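Local coordinates for putative branched chain amino acid ABC transporter, periplasmic amino acid-binding protein (Brucella ovis, PDB 4XFK) that probably serves as the periplasmic component of an ABC transporter, binding leucine, isoleucine, valine, threonine and alanine, at residues Ala91-Asn102 / Glu121-His131. The protein carries 1 engineered substitution. Residues are numbered along the deposited sequence; the frame is centred on the assembly and turned at random. Where two conformers were deposited one is given.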
loop_
_atom_site.group_PDB
_atom_site.type_symbol
_atom_site.label_atom_id
_atom_site.label_comp_id
_atom_site.label_asym_id
_atom_site.label_seq_id
_atom_site.Cartn_x
_atom_site.Cartn_y
_atom_site.Cartn_z
ATOM N N ALA A 91 -7.274 1.558 -9.582
ATOM C CA ALA A 91 -6.454 2.771 -9.597
ATOM C C ALA A 91 -6.084 3.215 -11.008
ATOM O O ALA A 91 -6.035 4.410 -11.291
ATOM C CB ALA A 91 -5.197 2.573 -8.781
ATOM N N GLY A 92 -5.801 2.254 -11.884
ATOM C CA GLY A 92 -5.486 2.556 -13.274
ATOM C C GLY A 92 -6.620 3.318 -13.941
ATOM O O GLY A 92 -6.399 4.253 -14.716
ATOM N N GLN A 93 -7.852 2.925 -13.628
ATOM C CA GLN A 93 -9.026 3.607 -14.152
ATOM C C GLN A 93 -9.197 4.984 -13.510
ATOM O O GLN A 93 -9.417 5.982 -14.210
ATOM C CB GLN A 93 -10.273 2.761 -13.906
ATOM C CG GLN A 93 -11.506 3.294 -14.593
ATOM C CD GLN A 93 -11.385 3.234 -16.102
ATOM O OE1 GLN A 93 -10.901 2.246 -16.661
ATOM N NE2 GLN A 93 -11.821 4.291 -16.772
ATOM N N ILE A 94 -9.122 5.043 -12.180
ATOM C CA ILE A 94 -9.309 6.310 -11.474
ATOM C C ILE A 94 -8.298 7.347 -11.941
ATOM O O ILE A 94 -8.657 8.486 -12.253
ATOM C CB ILE A 94 -9.213 6.141 -9.935
ATOM C CG1 ILE A 94 -10.402 5.334 -9.412
ATOM C CG2 ILE A 94 -9.163 7.509 -9.236
ATOM C CD1 ILE A 94 -10.358 5.099 -7.917
ATOM N N THR A 95 -7.032 6.951 -12.011
ATOM C CA THR A 95 -6.008 7.919 -12.349
ATOM C C THR A 95 -6.207 8.505 -13.751
ATOM O O THR A 95 -6.016 9.707 -13.956
ATOM C CB THR A 95 -4.582 7.367 -12.139
ATOM O OG1 THR A 95 -3.715 8.463 -11.847
ATOM C CG2 THR A 95 -4.049 6.608 -13.363
ATOM N N GLU A 96 -6.639 7.671 -14.694
ATOM C CA GLU A 96 -6.851 8.130 -16.062
ATOM C C GLU A 96 -8.086 9.014 -16.169
ATOM O O GLU A 96 -8.061 10.046 -16.846
ATOM C CB GLU A 96 -6.940 6.953 -17.036
ATOM C CG GLU A 96 -5.589 6.371 -17.407
ATOM C CD GLU A 96 -4.647 7.417 -17.976
ATOM O OE1 GLU A 96 -5.021 8.086 -18.966
ATOM O OE2 GLU A 96 -3.538 7.577 -17.428
ATOM N N ASP A 97 -9.158 8.625 -15.487
ATOM C CA ASP A 97 -10.368 9.441 -15.490
ATOM C C ASP A 97 -10.125 10.813 -14.857
ATOM O O ASP A 97 -10.623 11.829 -15.358
ATOM C CB ASP A 97 -11.523 8.724 -14.792
ATOM C CG ASP A 97 -12.039 7.538 -15.589
ATOM O OD1 ASP A 97 -11.692 7.421 -16.786
ATOM O OD2 ASP A 97 -12.783 6.717 -15.019
ATOM N N VAL A 98 -9.350 10.848 -13.775
ATOM C CA VAL A 98 -9.001 12.118 -13.145
ATOM C C VAL A 98 -8.115 12.966 -14.067
ATOM O O VAL A 98 -8.346 14.167 -14.238
ATOM C CB VAL A 98 -8.338 11.913 -11.767
ATOM C CG1 VAL A 98 -7.720 13.216 -11.283
ATOM C CG2 VAL A 98 -9.374 11.374 -10.776
ATOM N N ARG A 99 -7.120 12.336 -14.683
ATOM C CA ARG A 99 -6.231 13.047 -15.598
ATOM C C ARG A 99 -7.010 13.679 -16.751
ATOM O O ARG A 99 -6.801 14.850 -17.099
ATOM C CB ARG A 99 -5.136 12.127 -16.138
ATOM C CG ARG A 99 -4.106 12.867 -16.987
ATOM C CD ARG A 99 -3.107 11.910 -17.616
ATOM N NE ARG A 99 -3.775 11.021 -18.559
ATOM C CZ ARG A 99 -4.072 11.354 -19.808
ATOM N NH1 ARG A 99 -3.742 12.556 -20.267
ATOM N NH2 ARG A 99 -4.689 10.484 -20.597
ATOM N N LYS A 100 -7.916 12.906 -17.341
ATOM C CA LYS A 100 -8.694 13.419 -18.464
ATOM C C LYS A 100 -9.692 14.501 -18.053
ATOM O O LYS A 100 -9.887 15.483 -18.771
ATOM C CB LYS A 100 -9.383 12.279 -19.206
ATOM C CG LYS A 100 -8.395 11.436 -20.002
ATOM C CD LYS A 100 -9.095 10.376 -20.825
ATOM C CE LYS A 100 -9.836 9.397 -19.931
ATOM N NZ LYS A 100 -10.441 8.278 -20.709
ATOM N N TYR A 101 -10.305 14.341 -16.886
ATOM C CA TYR A 101 -11.188 15.369 -16.353
ATOM C C TYR A 101 -10.413 16.669 -16.180
ATOM O O TYR A 101 -10.877 17.752 -16.554
ATOM C CB TYR A 101 -11.790 14.918 -15.013
ATOM C CG TYR A 101 -12.639 15.985 -14.353
ATOM C CD1 TYR A 101 -13.999 16.090 -14.635
ATOM C CD2 TYR A 101 -12.081 16.903 -13.465
ATOM C CE1 TYR A 101 -14.779 17.071 -14.045
ATOM C CE2 TYR A 101 -12.857 17.897 -12.879
ATOM C CZ TYR A 101 -14.205 17.970 -13.173
ATOM O OH TYR A 101 -14.988 18.940 -12.599
ATOM N N ASN A 102 -9.217 16.554 -15.617
ATOM C CA ASN A 102 -8.411 17.732 -15.333
ATOM C C ASN A 102 -8.025 18.490 -16.588
ATOM O O ASN A 102 -7.990 19.717 -16.587
ATOM C CB ASN A 102 -7.187 17.349 -14.510
ATOM C CG ASN A 102 -7.551 16.969 -13.095
ATOM O OD1 ASN A 102 -8.669 17.232 -12.638
ATOM N ND2 ASN A 102 -6.611 16.361 -12.383
ATOM N N GLU A 121 3.040 1.360 -12.918
ATOM C CA GLU A 121 2.618 2.349 -13.906
ATOM C C GLU A 121 2.090 3.646 -13.297
ATOM O O GLU A 121 2.165 4.707 -13.928
ATOM C CB GLU A 121 1.568 1.760 -14.857
ATOM C CG GLU A 121 0.241 1.401 -14.190
ATOM C CD GLU A 121 -0.811 0.935 -15.181
ATOM O OE1 GLU A 121 -0.509 0.881 -16.390
ATOM O OE2 GLU A 121 -1.950 0.637 -14.754
ATOM N N LEU A 122 1.557 3.577 -12.077
ATOM C CA LEU A 122 0.934 4.751 -11.472
ATOM C C LEU A 122 1.926 5.899 -11.237
ATOM O O LEU A 122 1.534 7.064 -11.213
ATOM C CB LEU A 122 0.166 4.359 -10.207
ATOM C CG LEU A 122 -0.924 3.321 -10.512
ATOM C CD1 LEU A 122 -1.433 2.691 -9.245
ATOM C CD2 LEU A 122 -2.075 3.949 -11.300
ATOM N N THR A 123 3.212 5.573 -11.103
ATOM C CA THR A 123 4.245 6.604 -11.041
ATOM C C THR A 123 5.222 6.463 -12.213
ATOM O O THR A 123 6.315 7.042 -12.193
ATOM C CB THR A 123 5.030 6.563 -9.719
ATOM O OG1 THR A 123 5.519 5.236 -9.487
ATOM C CG2 THR A 123 4.143 6.987 -8.553
ATOM N N GLY A 124 4.821 5.697 -13.223
ATOM C CA GLY A 124 5.613 5.506 -14.427
ATOM C C GLY A 124 4.847 6.013 -15.632
ATOM O O GLY A 124 4.625 7.218 -15.764
ATOM N N SER A 125 4.415 5.101 -16.499
ATOM C CA SER A 125 3.743 5.484 -17.740
ATOM C C SER A 125 2.438 6.260 -17.540
ATOM O O SER A 125 2.023 7.009 -18.431
ATOM C CB SER A 125 3.490 4.257 -18.619
ATOM O OG SER A 125 2.567 3.381 -18.000
ATOM N N LYS A 126 1.802 6.095 -16.378
ATOM C CA LYS A 126 0.555 6.804 -16.082
ATOM C C LYS A 126 0.734 7.946 -15.086
ATOM O O LYS A 126 -0.242 8.504 -14.598
ATOM C CB LYS A 126 -0.520 5.841 -15.568
ATOM C CG LYS A 126 -1.129 4.959 -16.642
ATOM C CD LYS A 126 -2.361 4.234 -16.113
ATOM C CE LYS A 126 -3.083 3.494 -17.227
ATOM N NZ LYS A 126 -2.178 2.533 -17.910
ATOM N N CYS A 127 1.976 8.290 -14.775
ATOM C CA CYS A 127 2.295 9.400 -13.880
ATOM C C CYS A 127 1.682 10.705 -14.379
ATOM O O CYS A 127 1.777 11.005 -15.574
ATOM C CB CYS A 127 3.821 9.535 -13.803
ATOM S SG CYS A 127 4.447 10.991 -12.973
ATOM N N HIS A 128 1.067 11.479 -13.490
ATOM C CA HIS A 128 0.643 12.835 -13.825
ATOM C C HIS A 128 0.605 13.676 -12.560
ATOM O O HIS A 128 0.691 13.151 -11.439
ATOM C CB HIS A 128 -0.693 12.871 -14.577
ATOM C CG HIS A 128 -1.850 12.326 -13.797
ATOM N ND1 HIS A 128 -2.728 13.128 -13.094
ATOM C CD2 HIS A 128 -2.273 11.053 -13.615
ATOM C CE1 HIS A 128 -3.642 12.366 -12.517
ATOM N NE2 HIS A 128 -3.389 11.103 -12.818
ATOM N N PHE A 129 0.495 14.983 -12.745
ATOM C CA PHE A 129 0.707 15.925 -11.658
ATOM C C PHE A 129 -0.322 15.792 -10.536
ATOM O O PHE A 129 -0.015 16.049 -9.380
ATOM C CB PHE A 129 0.730 17.354 -12.202
ATOM C CG PHE A 129 0.990 18.397 -11.154
ATOM C CD1 PHE A 129 2.274 18.636 -10.687
ATOM C CD2 PHE A 129 -0.052 19.149 -10.644
ATOM C CE1 PHE A 129 2.509 19.606 -9.719
ATOM C CE2 PHE A 129 0.173 20.123 -9.686
ATOM C CZ PHE A 129 1.454 20.350 -9.216
ATOM N N TYR A 130 -1.540 15.381 -10.870
ATOM C CA TYR A 130 -2.614 15.361 -9.875
ATOM C C TYR A 130 -2.833 13.991 -9.234
ATOM O O TYR A 130 -3.795 13.796 -8.498
ATOM C CB TYR A 130 -3.907 15.962 -10.452
ATOM C CG TYR A 130 -3.776 17.449 -10.718
ATOM C CD1 TYR A 130 -3.966 18.377 -9.696
ATOM C CD2 TYR A 130 -3.409 17.926 -11.973
ATOM C CE1 TYR A 130 -3.825 19.744 -9.929
ATOM C CE2 TYR A 130 -3.261 19.285 -12.212
ATOM C CZ TYR A 130 -3.466 20.186 -11.191
ATOM O OH TYR A 130 -3.319 21.537 -11.437
ATOM N N HIS A 131 -1.931 13.055 -9.517
ATOM C CA HIS A 131 -1.842 11.804 -8.776
ATOM C C HIS A 131 -0.634 11.853 -7.839
ATOM O O HIS A 131 0.457 12.309 -8.226
ATOM C CB HIS A 131 -1.715 10.604 -9.726
ATOM C CG HIS A 131 -1.197 9.350 -9.067
ATOM N ND1 HIS A 131 0.141 9.028 -9.045
ATOM C CD2 HIS A 131 -1.831 8.345 -8.412
ATOM C CE1 HIS A 131 0.315 7.889 -8.393
ATOM N NE2 HIS A 131 -0.868 7.451 -8.002
HETATM O O HOH W 1 -1.108 7.834 -12.047
HETATM O O HOH W 2 -4.246 15.424 -13.955
#
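The imidazole of His-128 reaches from its loop to the helix, and its NE2 donates a hydrogen bond to Thr-95 OG1 over 2.8 Å, the hydroxyl sitting 17° out of the ring plane. Arg-99 CB rests over the centre of one face, 3.8 Å from the centroid, a CH-pi contact; CB of His-131 lies against the opposite face, offset toward the rim, so the ring is clamped between an alkyl chain of the helix and its own loop. With OG1 anti to the backbone nitrogen (chi1 -152°), Thr-95 also donates to a bridging water that in turn binds the carbonyls of Leu-122 and Lys-126; one hydroxyl thus serves ring and loop backbone. Its methyl CG2 touches Leu-122 CD2 at 3.9 Å and the CD methylene of Lys-126, while Leu-122 CD1 meets Ala-91 CB. In the conformers given, the methylenes of Lys-126 cross Glu-96 at about a right angle, CG near OE2, yet the salt bridges lie within each segment: Lys-126 NZ with Glu-121 OE1, and Arg-99, side-on through NE and NH2, with Glu-96 OE1. Asn-102 ND2, 3.3 Å from Tyr-130 CB, donates to a water that His-128 ND1 meets weakly; Asn-102 OD1 accepts from Val-110 N. The contact fastens the loop before edge strand 131-133 to helix 88-104, the beta-alpha-beta crossover between parallel strands 81-84 and 111-114, which packs through Ile-94 on helix 63-76.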